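Local coordinates for protein 2-oxoglutarate dehydrogenase E3 component (Thermus thermophilus, PDB 2YQU) that probably oxidises protein-bound dihydrolipoyl groups back to lipoyl groups, passing the electrons to NAD+ by way of a bound FAD, at residues E152-S157 / T232-E237; P164-R169 / V184-L189; D200-T205 / I225-R230; D207-R212 / Y351-L356. All blocks are in the same frame, centred on the assembly; numbering follows the deposited sequence.

Contact 1: E152-S157 / T232-E237; sequences ERVVTS and TAVVPE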
# COMPACT_ATOMS: atom_id res chain seq x y z
N GLU A 152 -11.94 -5.67 34.94
CA GLU A 152 -10.76 -5.16 35.64
C GLU A 152 -9.58 -6.10 35.39
O GLU A 152 -8.66 -5.75 34.65
CB GLU A 152 -11.03 -5.06 37.15
CG GLU A 152 -11.96 -3.91 37.54
CD GLU A 152 -12.49 -4.04 38.95
OE1 GLU A 152 -12.00 -4.90 39.72
OE2 GLU A 152 -13.41 -3.26 39.32
N ARG A 153 -9.63 -7.28 36.00
CA ARG A 153 -8.60 -8.30 35.83
C ARG A 153 -8.90 -9.26 34.68
O ARG A 153 -8.00 -9.69 33.97
CB ARG A 153 -8.42 -9.10 37.14
CG ARG A 153 -7.72 -8.31 38.25
CD ARG A 153 -6.28 -7.95 37.92
NE ARG A 153 -5.58 -7.28 39.01
CZ ARG A 153 -4.40 -6.68 38.89
NH1 ARG A 153 -3.83 -6.09 39.94
NH2 ARG A 153 -3.77 -6.66 37.71
N VAL A 154 -10.17 -9.63 34.54
CA VAL A 154 -10.67 -10.39 33.40
C VAL A 154 -11.51 -9.43 32.56
O VAL A 154 -12.51 -8.90 33.05
CB VAL A 154 -11.52 -11.59 33.84
CG1 VAL A 154 -11.96 -12.41 32.64
CG2 VAL A 154 -10.74 -12.46 34.82
N VAL A 155 -11.12 -9.22 31.31
CA VAL A 155 -11.61 -8.11 30.51
C VAL A 155 -12.02 -8.49 29.10
O VAL A 155 -11.69 -9.56 28.61
CB VAL A 155 -10.53 -7.00 30.39
CG1 VAL A 155 -10.05 -6.53 31.77
CG2 VAL A 155 -9.34 -7.47 29.54
N THR A 156 -12.73 -7.56 28.45
CA THR A 156 -13.01 -7.62 27.02
C THR A 156 -12.06 -6.69 26.27
O THR A 156 -11.22 -6.02 26.87
CB THR A 156 -14.47 -7.21 26.71
OG1 THR A 156 -14.67 -5.82 27.04
CG2 THR A 156 -15.44 -7.98 27.58
N SER A 157 -12.23 -6.62 24.95
CA SER A 157 -11.35 -5.82 24.12
C SER A 157 -11.34 -4.36 24.53
O SER A 157 -10.33 -3.69 24.42
CB SER A 157 -11.73 -5.95 22.64
OG SER A 157 -13.11 -5.77 22.44
N THR A 232 -11.66 -23.85 30.43
CA THR A 232 -12.84 -24.27 31.17
C THR A 232 -13.29 -23.24 32.20
O THR A 232 -14.43 -23.29 32.65
CB THR A 232 -12.59 -25.62 31.86
OG1 THR A 232 -11.36 -25.57 32.60
CG2 THR A 232 -12.38 -26.72 30.85
N ALA A 233 -12.40 -22.33 32.58
CA ALA A 233 -12.76 -21.24 33.50
C ALA A 233 -11.78 -20.08 33.39
O ALA A 233 -10.60 -20.27 33.12
CB ALA A 233 -12.80 -21.75 34.95
N VAL A 234 -12.30 -18.87 33.60
CA VAL A 234 -11.46 -17.70 33.80
C VAL A 234 -12.03 -16.98 35.01
O VAL A 234 -13.20 -16.62 35.03
CB VAL A 234 -11.46 -16.76 32.58
CG1 VAL A 234 -10.54 -15.56 32.82
CG2 VAL A 234 -11.02 -17.52 31.33
N VAL A 235 -11.19 -16.81 36.04
CA VAL A 235 -11.65 -16.27 37.32
C VAL A 235 -10.70 -15.17 37.80
O VAL A 235 -9.50 -15.36 37.82
CB VAL A 235 -11.72 -17.39 38.40
CG1 VAL A 235 -12.35 -16.85 39.68
CG2 VAL A 235 -12.49 -18.59 37.88
N PRO A 236 -11.24 -14.02 38.19
CA PRO A 236 -10.40 -12.98 38.79
C PRO A 236 -9.89 -13.39 40.17
O PRO A 236 -10.55 -14.15 40.88
CB PRO A 236 -11.34 -11.77 38.88
CG PRO A 236 -12.71 -12.28 38.73
CD PRO A 236 -12.65 -13.61 38.05
N GLU A 237 -8.70 -12.91 40.51
CA GLU A 237 -8.10 -13.11 41.83
C GLU A 237 -7.70 -11.74 42.38
O GLU A 237 -7.91 -10.71 41.73
CB GLU A 237 -6.90 -14.05 41.72
CG GLU A 237 -7.31 -15.47 41.35
CD GLU A 237 -6.15 -16.38 41.00
OE1 GLU A 237 -6.31 -17.61 41.13
OE2 GLU A 237 -5.08 -15.89 40.58

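Contact 2: P164-R169 / V184-L189; sequences PEVPKR and VVWHRL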
# COMPACT_ATOMS: atom_id res chain seq x y z
N PRO A 164 -4.09 0.38 32.51
CA PRO A 164 -3.39 1.48 33.21
C PRO A 164 -1.87 1.29 33.37
O PRO A 164 -1.17 2.24 33.72
CB PRO A 164 -4.09 1.52 34.57
CG PRO A 164 -4.65 0.14 34.78
CD PRO A 164 -4.94 -0.41 33.42
N GLU A 165 -1.38 0.08 33.13
CA GLU A 165 0.04 -0.20 32.98
C GLU A 165 0.21 -1.42 32.08
O GLU A 165 -0.75 -2.13 31.80
CB GLU A 165 0.71 -0.43 34.35
CG GLU A 165 0.26 -1.69 35.08
CD GLU A 165 -1.10 -1.56 35.75
OE1 GLU A 165 -1.93 -2.47 35.56
OE2 GLU A 165 -1.35 -0.57 36.47
N VAL A 166 1.44 -1.67 31.63
CA VAL A 166 1.71 -2.87 30.85
C VAL A 166 1.60 -4.09 31.77
O VAL A 166 2.26 -4.13 32.81
CB VAL A 166 3.10 -2.82 30.20
CG1 VAL A 166 3.34 -4.08 29.37
CG2 VAL A 166 3.24 -1.57 29.35
N PRO A 167 0.77 -5.06 31.41
CA PRO A 167 0.66 -6.28 32.22
C PRO A 167 1.93 -7.10 32.10
O PRO A 167 2.38 -7.36 30.98
CB PRO A 167 -0.54 -7.01 31.61
CG PRO A 167 -0.63 -6.51 30.22
CD PRO A 167 -0.12 -5.10 30.23
N LYS A 168 2.52 -7.50 33.22
CA LYS A 168 3.69 -8.36 33.17
C LYS A 168 3.37 -9.65 32.42
O LYS A 168 4.16 -10.10 31.60
CB LYS A 168 4.24 -8.66 34.57
CG LYS A 168 5.56 -9.40 34.55
CD LYS A 168 6.17 -9.55 35.95
CE LYS A 168 6.93 -10.86 36.09
NZ LYS A 168 5.99 -12.01 36.33
N ARG A 169 2.20 -10.22 32.70
CA ARG A 169 1.71 -11.40 32.01
C ARG A 169 0.27 -11.14 31.52
O ARG A 169 -0.58 -10.72 32.29
CB ARG A 169 1.74 -12.62 32.94
CG ARG A 169 3.16 -13.11 33.28
CD ARG A 169 3.21 -14.45 34.01
NE ARG A 169 2.66 -14.39 35.36
CZ ARG A 169 2.46 -15.46 36.15
NH1 ARG A 169 2.75 -16.69 35.74
NH2 ARG A 169 1.95 -15.29 37.37
N VAL A 184 -0.54 -8.57 20.54
CA VAL A 184 0.67 -8.00 19.94
C VAL A 184 0.95 -6.59 20.48
O VAL A 184 2.09 -6.26 20.77
CB VAL A 184 0.58 -7.99 18.39
CG1 VAL A 184 1.62 -7.05 17.76
CG2 VAL A 184 0.75 -9.40 17.85
N VAL A 185 -0.09 -5.77 20.65
CA VAL A 185 0.08 -4.42 21.17
C VAL A 185 0.86 -4.46 22.49
O VAL A 185 1.82 -3.73 22.66
CB VAL A 185 -1.28 -3.73 21.40
CG1 VAL A 185 -1.15 -2.52 22.32
CG2 VAL A 185 -1.90 -3.31 20.07
N TRP A 186 0.43 -5.32 23.41
CA TRP A 186 1.00 -5.35 24.75
C TRP A 186 2.31 -6.13 24.79
O TRP A 186 3.21 -5.79 25.56
CB TRP A 186 -0.04 -5.87 25.76
CG TRP A 186 -1.18 -4.89 25.89
CD1 TRP A 186 -2.44 -5.03 25.38
CD2 TRP A 186 -1.12 -3.59 26.47
NE1 TRP A 186 -3.18 -3.91 25.66
CE2 TRP A 186 -2.40 -3.01 26.32
CE3 TRP A 186 -0.13 -2.86 27.13
CZ2 TRP A 186 -2.70 -1.73 26.80
CZ3 TRP A 186 -0.43 -1.59 27.60
CH2 TRP A 186 -1.70 -1.04 27.44
N HIS A 187 2.45 -7.12 23.91
CA HIS A 187 3.71 -7.84 23.75
C HIS A 187 4.84 -6.88 23.34
O HIS A 187 5.96 -6.96 23.85
CB HIS A 187 3.58 -8.96 22.73
CG HIS A 187 4.89 -9.56 22.34
ND1 HIS A 187 5.65 -10.31 23.21
CD2 HIS A 187 5.60 -9.47 21.19
CE1 HIS A 187 6.77 -10.68 22.60
NE2 HIS A 187 6.76 -10.19 21.37
N ARG A 188 4.53 -5.97 22.42
CA ARG A 188 5.49 -4.97 21.97
C ARG A 188 5.97 -4.07 23.10
O ARG A 188 7.06 -3.53 23.04
CB ARG A 188 4.87 -4.10 20.89
CG ARG A 188 4.68 -4.79 19.59
CD ARG A 188 3.78 -4.02 18.66
NE ARG A 188 3.75 -4.62 17.33
CZ ARG A 188 2.97 -4.19 16.35
NH1 ARG A 188 2.18 -3.14 16.53
NH2 ARG A 188 3.01 -4.80 15.16
N LEU A 189 5.12 -3.88 24.11
CA LEU A 189 5.44 -3.00 25.24
C LEU A 189 6.04 -3.76 26.44
O LEU A 189 6.27 -3.16 27.49
CB LEU A 189 4.17 -2.24 25.66
CG LEU A 189 3.56 -1.37 24.56
CD1 LEU A 189 2.35 -0.63 25.07
CD2 LEU A 189 4.58 -0.39 23.98

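Contact 3: D200-T205 / I225-R230; sequences DRILPT and IRTGVR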
# COMPACT_ATOMS: atom_id res chain seq x y z
N ASP A 200 -7.69 -25.84 16.03
CA ASP A 200 -6.33 -26.28 15.73
C ASP A 200 -5.48 -25.26 14.98
O ASP A 200 -4.43 -25.60 14.44
CB ASP A 200 -6.35 -27.61 14.96
CG ASP A 200 -6.90 -27.47 13.54
OD1 ASP A 200 -7.39 -26.38 13.15
OD2 ASP A 200 -6.89 -28.42 12.72
N ARG A 201 -5.95 -24.01 14.93
CA ARG A 201 -5.23 -22.92 14.28
C ARG A 201 -5.76 -21.57 14.76
O ARG A 201 -6.85 -21.49 15.32
CB ARG A 201 -5.38 -23.02 12.77
CG ARG A 201 -6.81 -22.88 12.30
CD ARG A 201 -7.06 -23.35 10.90
NE ARG A 201 -8.35 -22.87 10.42
CZ ARG A 201 -9.52 -23.46 10.65
NH1 ARG A 201 -10.63 -22.92 10.14
NH2 ARG A 201 -9.61 -24.57 11.37
N ILE A 202 -4.98 -20.53 14.53
CA ILE A 202 -5.41 -19.16 14.79
C ILE A 202 -5.95 -18.54 13.50
O ILE A 202 -5.79 -19.11 12.42
CB ILE A 202 -4.27 -18.31 15.39
CG1 ILE A 202 -3.09 -18.18 14.42
CG2 ILE A 202 -3.80 -18.91 16.71
CD1 ILE A 202 -2.07 -17.15 14.86
N LEU A 203 -6.60 -17.39 13.63
CA LEU A 203 -7.14 -16.65 12.49
C LEU A 203 -7.92 -17.57 11.54
O LEU A 203 -7.54 -17.73 10.38
CB LEU A 203 -6.00 -15.93 11.76
CG LEU A 203 -5.15 -15.03 12.66
CD1 LEU A 203 -3.98 -14.46 11.89
CD2 LEU A 203 -5.99 -13.89 13.23
N PRO A 204 -9.02 -18.15 12.02
CA PRO A 204 -9.75 -19.17 11.26
C PRO A 204 -10.40 -18.70 9.95
O PRO A 204 -10.70 -19.55 9.12
CB PRO A 204 -10.83 -19.64 12.25
CG PRO A 204 -11.02 -18.51 13.16
CD PRO A 204 -9.66 -17.89 13.33
N THR A 205 -10.61 -17.40 9.77
CA THR A 205 -11.17 -16.87 8.52
C THR A 205 -10.12 -16.74 7.42
O THR A 205 -10.48 -16.57 6.26
CB THR A 205 -11.83 -15.48 8.72
OG1 THR A 205 -10.86 -14.54 9.22
CG2 THR A 205 -12.91 -15.53 9.79
N ILE A 225 1.79 -19.22 21.63
CA ILE A 225 0.53 -19.57 20.97
C ILE A 225 0.23 -21.05 21.22
O ILE A 225 1.02 -21.92 20.86
CB ILE A 225 0.60 -19.32 19.44
CG1 ILE A 225 1.13 -17.92 19.11
CG2 ILE A 225 -0.76 -19.55 18.79
CD1 ILE A 225 0.26 -16.80 19.59
N ARG A 226 -0.93 -21.33 21.81
CA ARG A 226 -1.32 -22.70 22.11
C ARG A 226 -2.69 -22.98 21.55
O ARG A 226 -3.70 -22.52 22.09
CB ARG A 226 -1.31 -22.94 23.61
CG ARG A 226 0.04 -22.74 24.25
CD ARG A 226 0.01 -22.87 25.74
NE ARG A 226 -0.39 -24.21 26.13
CZ ARG A 226 -0.67 -24.60 27.37
NH1 ARG A 226 -0.60 -23.74 28.38
NH2 ARG A 226 -1.02 -25.86 27.59
N THR A 227 -2.73 -23.73 20.47
CA THR A 227 -3.98 -24.15 19.85
C THR A 227 -4.39 -25.52 20.38
O THR A 227 -3.62 -26.18 21.08
CB THR A 227 -3.83 -24.19 18.32
OG1 THR A 227 -2.79 -25.10 17.95
CG2 THR A 227 -3.37 -22.83 17.78
N GLY A 228 -5.61 -25.94 20.06
CA GLY A 228 -6.12 -27.22 20.52
C GLY A 228 -6.30 -27.31 22.04
O GLY A 228 -6.22 -28.39 22.61
N VAL A 229 -6.58 -26.17 22.67
CA VAL A 229 -6.69 -26.07 24.12
C VAL A 229 -8.07 -25.51 24.49
O VAL A 229 -8.45 -24.43 24.03
CB VAL A 229 -5.59 -25.14 24.68
CG1 VAL A 229 -5.85 -24.74 26.13
CG2 VAL A 229 -4.21 -25.82 24.54
N ARG A 230 -8.80 -26.24 25.32
CA ARG A 230 -10.10 -25.79 25.79
C ARG A 230 -10.00 -25.15 27.17
O ARG A 230 -9.72 -25.81 28.17
CB ARG A 230 -11.09 -26.95 25.84
CG ARG A 230 -12.50 -26.50 26.20
CD ARG A 230 -13.58 -27.49 25.80
NE ARG A 230 -13.60 -28.65 26.67
CZ ARG A 230 -14.22 -28.72 27.84
NH1 ARG A 230 -14.89 -27.68 28.34
NH2 ARG A 230 -14.19 -29.84 28.54
O HOH W 1 -1.44 -24.83 15.54

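Contact 4: D207-R212 / Y351-L356; sequences DLEVSR and YTEEEL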
# COMPACT_ATOMS: atom_id res chain seq x y z
N ASP A 207 -6.95 -18.07 4.96
CA ASP A 207 -6.49 -19.27 4.28
C ASP A 207 -5.57 -20.04 5.21
O ASP A 207 -4.77 -19.44 5.93
CB ASP A 207 -5.76 -18.87 3.01
CG ASP A 207 -5.34 -20.04 2.16
OD1 ASP A 207 -4.24 -20.57 2.40
OD2 ASP A 207 -6.01 -20.48 1.21
N LEU A 208 -5.69 -21.37 5.20
CA LEU A 208 -4.98 -22.20 6.17
C LEU A 208 -3.48 -21.96 6.12
O LEU A 208 -2.84 -21.91 7.15
CB LEU A 208 -5.28 -23.69 5.94
CG LEU A 208 -6.14 -24.46 6.95
CD1 LEU A 208 -7.38 -23.70 7.34
CD2 LEU A 208 -6.52 -25.83 6.40
N GLU A 209 -2.94 -21.83 4.91
CA GLU A 209 -1.51 -21.55 4.73
C GLU A 209 -1.07 -20.27 5.47
O GLU A 209 -0.02 -20.22 6.10
CB GLU A 209 -1.20 -21.41 3.24
CG GLU A 209 0.20 -21.81 2.84
CD GLU A 209 0.30 -22.12 1.36
OE1 GLU A 209 -0.11 -21.26 0.55
OE2 GLU A 209 0.78 -23.23 1.00
N VAL A 210 -1.91 -19.24 5.37
CA VAL A 210 -1.66 -17.95 6.01
C VAL A 210 -1.78 -18.04 7.53
O VAL A 210 -0.96 -17.48 8.25
CB VAL A 210 -2.63 -16.90 5.43
CG1 VAL A 210 -2.58 -15.60 6.21
CG2 VAL A 210 -2.29 -16.64 3.97
N SER A 211 -2.80 -18.75 8.02
CA SER A 211 -2.94 -19.03 9.45
C SER A 211 -1.69 -19.70 10.01
O SER A 211 -1.17 -19.31 11.05
CB SER A 211 -4.16 -19.93 9.70
OG SER A 211 -5.36 -19.19 9.60
N ARG A 212 -1.20 -20.70 9.29
CA ARG A 212 -0.01 -21.44 9.73
C ARG A 212 1.21 -20.52 9.76
O ARG A 212 1.99 -20.55 10.71
CB ARG A 212 0.27 -22.63 8.82
CG ARG A 212 -0.65 -23.81 9.06
CD ARG A 212 -0.15 -25.13 8.51
NE ARG A 212 -1.28 -26.02 8.26
CZ ARG A 212 -2.02 -26.02 7.15
NH1 ARG A 212 -1.74 -25.21 6.14
NH2 ARG A 212 -3.04 -26.86 7.05
N TYR A 351 -12.15 -16.20 -2.09
CA TYR A 351 -12.21 -17.54 -1.53
C TYR A 351 -10.84 -18.04 -1.09
O TYR A 351 -9.84 -17.77 -1.75
CB TYR A 351 -12.80 -18.52 -2.56
CG TYR A 351 -14.29 -18.36 -2.79
CD1 TYR A 351 -14.80 -18.17 -4.07
CD2 TYR A 351 -15.18 -18.39 -1.72
CE1 TYR A 351 -16.17 -18.03 -4.28
CE2 TYR A 351 -16.55 -18.25 -1.92
CZ TYR A 351 -17.03 -18.07 -3.20
OH TYR A 351 -18.39 -17.92 -3.39
N THR A 352 -10.82 -18.79 0.01
CA THR A 352 -9.63 -19.53 0.41
C THR A 352 -9.54 -20.81 -0.40
O THR A 352 -10.50 -21.22 -1.02
CB THR A 352 -9.67 -19.90 1.90
OG1 THR A 352 -10.78 -20.77 2.15
CG2 THR A 352 -9.90 -18.68 2.81
N GLU A 353 -8.36 -21.42 -0.39
CA GLU A 353 -8.17 -22.75 -0.95
C GLU A 353 -9.17 -23.75 -0.33
O GLU A 353 -9.70 -24.58 -1.04
CB GLU A 353 -6.74 -23.24 -0.72
CG GLU A 353 -5.71 -22.50 -1.56
CD GLU A 353 -4.48 -23.33 -1.82
OE1 GLU A 353 -4.64 -24.50 -2.26
OE2 GLU A 353 -3.36 -22.81 -1.61
N GLU A 354 -9.44 -23.61 0.96
CA GLU A 354 -10.36 -24.49 1.69
C GLU A 354 -11.77 -24.39 1.11
O GLU A 354 -12.42 -25.40 0.89
CB GLU A 354 -10.38 -24.17 3.18
CG GLU A 354 -9.13 -24.62 3.93
CD GLU A 354 -7.90 -23.83 3.53
OE1 GLU A 354 -7.91 -22.60 3.74
OE2 GLU A 354 -6.95 -24.43 2.97
N GLU A 355 -12.21 -23.16 0.85
CA GLU A 355 -13.53 -22.92 0.30
C GLU A 355 -13.63 -23.42 -1.15
O GLU A 355 -14.64 -24.00 -1.52
CB GLU A 355 -13.91 -21.43 0.39
CG GLU A 355 -14.15 -20.98 1.82
CD GLU A 355 -14.27 -19.47 1.98
OE1 GLU A 355 -15.19 -19.02 2.68
OE2 GLU A 355 -13.45 -18.73 1.41
N LEU A 356 -12.59 -23.21 -1.95
CA LEU A 356 -12.58 -23.69 -3.33
C LEU A 356 -12.65 -25.21 -3.38
O LEU A 356 -13.42 -25.77 -4.16
CB LEU A 356 -11.33 -23.20 -4.07
CG LEU A 356 -11.17 -21.68 -4.24
CD1 LEU A 356 -9.95 -21.36 -5.10
CD2 LEU A 356 -12.42 -21.04 -4.83
O HOH W 2 -4.57 -23.33 2.27
O HOH W 3 -0.97 -24.02 -1.89

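Contact 1: E152-S157 / T232-E237
The flat group here is the peptide joining V235 to P236, and V154 lies over one of its faces. The CG2 methyl of V154 stands almost straight above the proline nitrogen, 3.7 Å from P236 N, and also reaches the adjoining ring carbon, P236 CD, at 3.9 Å. At the rim of the proline ring, P236 CB comes within 4.3 Å of R153 CB. The second branch of V154 turns the other way along the strand: its CG1 meets V234 CG1 at 3.5 Å, tighter than an ordinary methyl contact. Both valines hold CG1 anti to the backbone N (chi1 -177° in V154, -178° in V234), and the two side chains run at a slant to each other. No hydrogen bond crosses between the segments, and the contact is made by van der Waals packing. R153 sends its guanidinium elsewhere, with NH2 bonded to D254 O. Strand 154-155 is an outermost strand of the parallel sheet of the NAD-binding domain, and strand 231-237 is an edge strand of a three-stranded antiparallel sheet. This is the Rossmann-type domain of pyridine nucleotide-disulphide oxidoreductases, in which such a beta-meander is packed against the parallel sheet.

Contact 2: P164-R169 / V184-L189
The indole of W186 is met by V166 and P167 in two different ways. V166 comes in at the edge, near the ring plane, with its CG2 methyl 4.1 Å from W186 CZ3. P167 crosses the tryptophan at about a right angle and brings CD to 3.8 Å from W186 CE3, on an oblique approach. One face of the indole is covered from within its own helix by V185 CG1. W186 holds CG anti to its carbonyl carbon (chi1 -66°), which carries the six-membered ring across to the proline, while NE1 is hydrogen-bonded to A160 O. V166 also crosses L189 roughly perpendicularly: V166 CG2 lies 3.9 Å from L189 CB, and V166 CG1 rests 3.6 Å from L189 O. Replacing W186 by an alanine would probably open a gap beside V166 and P167 and deprive the A160 carbonyl of its indole donor. The contact joins the loop between helix 157-160 and strand 169-173 to the C-terminal end of helix 177-188. Beyond the two segments, M81 of helix 77-102 touches the tryptophan, F163 brings its ring to it at about 50°, and L75 of strand 68-75 packs on both V166 and L189.

Contact 3: D200-T205 / I225-R230
T227 packs against the backbone of D200 and R201, and its three side-chain atoms divide between backbone, water and methyl contacts. CB sits 3.9 Å from D200 C, beside the start of the 200-205 loop. From there the hydroxyl takes the position between the backbone N and the carbonyl carbon (chi1 59°), where OG1 donates to a water at 2.8 Å. That water in turn donates to D200 O over a longer 3.3 Å, bridging the two segments. The methyl goes the other way: T227 CG2 lies 4.0 Å from R201 CA and 4.1 Å from I202 CG2. I202 CG2 then continues inward to I225 CG2 at 3.7 Å, the two isoleucines crossing at about a right angle. Were T227 an alanine, the bridging water would be likely to lose its hydroxyl donor and a gap to open beside R201 and I202. The carboxylate of D200 makes a salt bridge with the next residue whose hydrogen bond, R201 NH2 to D200 OD1, is weak and lies in the guanidinium plane. The loop leaving strand 192-196 thus meets strand 224-226 and the turn after it, the two strands being joined through helix 208-221 in a beta-alpha-beta unit. They meet at the C-terminal end of strand 224-226, close to E197, which contacts NAD+ in another structure of this protein, at the dinucleotide-binding edge of the Rossmann-type domain.

Contact 4: D207-R212 / Y351-L356
Two hydrogen bonds run in opposite directions between D207-L208 and E353-E354, each tying a carboxylate to the first amide of the other segment's helix. D207 OD2 accepts from E353 N at 3.0 Å and is met nearly along its C-O bond; CG anti to the backbone N (chi1 -176°) reaches it across. E354 OE1 accepts from L208 N at 2.9 Å, the donor standing well above the carboxylate plane, and a bend at chi2 (68°) folds the chain back toward that amide. Capping bonds finish both helix starts. D207 OD1 takes E209 N at 3.1 Å, while T352 and E355 form a capping box, with E355 N donating to T352 OG1 and T352 N to E355 OE2. A water donates to both D207 OD1 and E354 OE2. Van der Waals contacts add to this: L208 lies against E354, L208 CD2 being 3.8 Å from E354 CG, and the T352 CG2 methyl rests 3.7 Å from D207 N. Acidic groups come close together, with D207 OD2 3.8 Å from E354 OE1 and E209 OE1 4.2 Å from E353 OE2. The two helix N termini probably ease this repulsion, as does K387, whose NZ makes salt bridges with D207, E209 and E353; E353 OE1 is hydrogen-bonded to Y363 OH. The contact thus brings helix 208-221 of the NAD-binding domain up to helix 353-359 of the dimerisation domain. The latter's sheet lies alongside, with H401 of strand 397-404 touching D207 and T352, and V365 and L389 of strands 363-369 and 385-391 touching E353.

Overall arrangement
From the N terminus, residues 152-157 open contact 1, whose partner arrives only at 232-237. Within that long loop, contact 2 closes first, a short excursion through strand 169-173 and helix 177-188; contact 3 follows in series, spanning helix 208-221 and closing at 225-230, directly before the second segment of contact 1. Contact 4 opens inside contact 3 at 207-212 but closes at 351-356, so it crosses both contacts 3 and 1. Contacts 1 to 3 hold together the NAD-binding domain and its antiparallel meander, whereas contact 4 leads on to the dimerisation domain. Contacts 3 and 4 touch, with a probable hydrogen bond from S211 OG to I202 O.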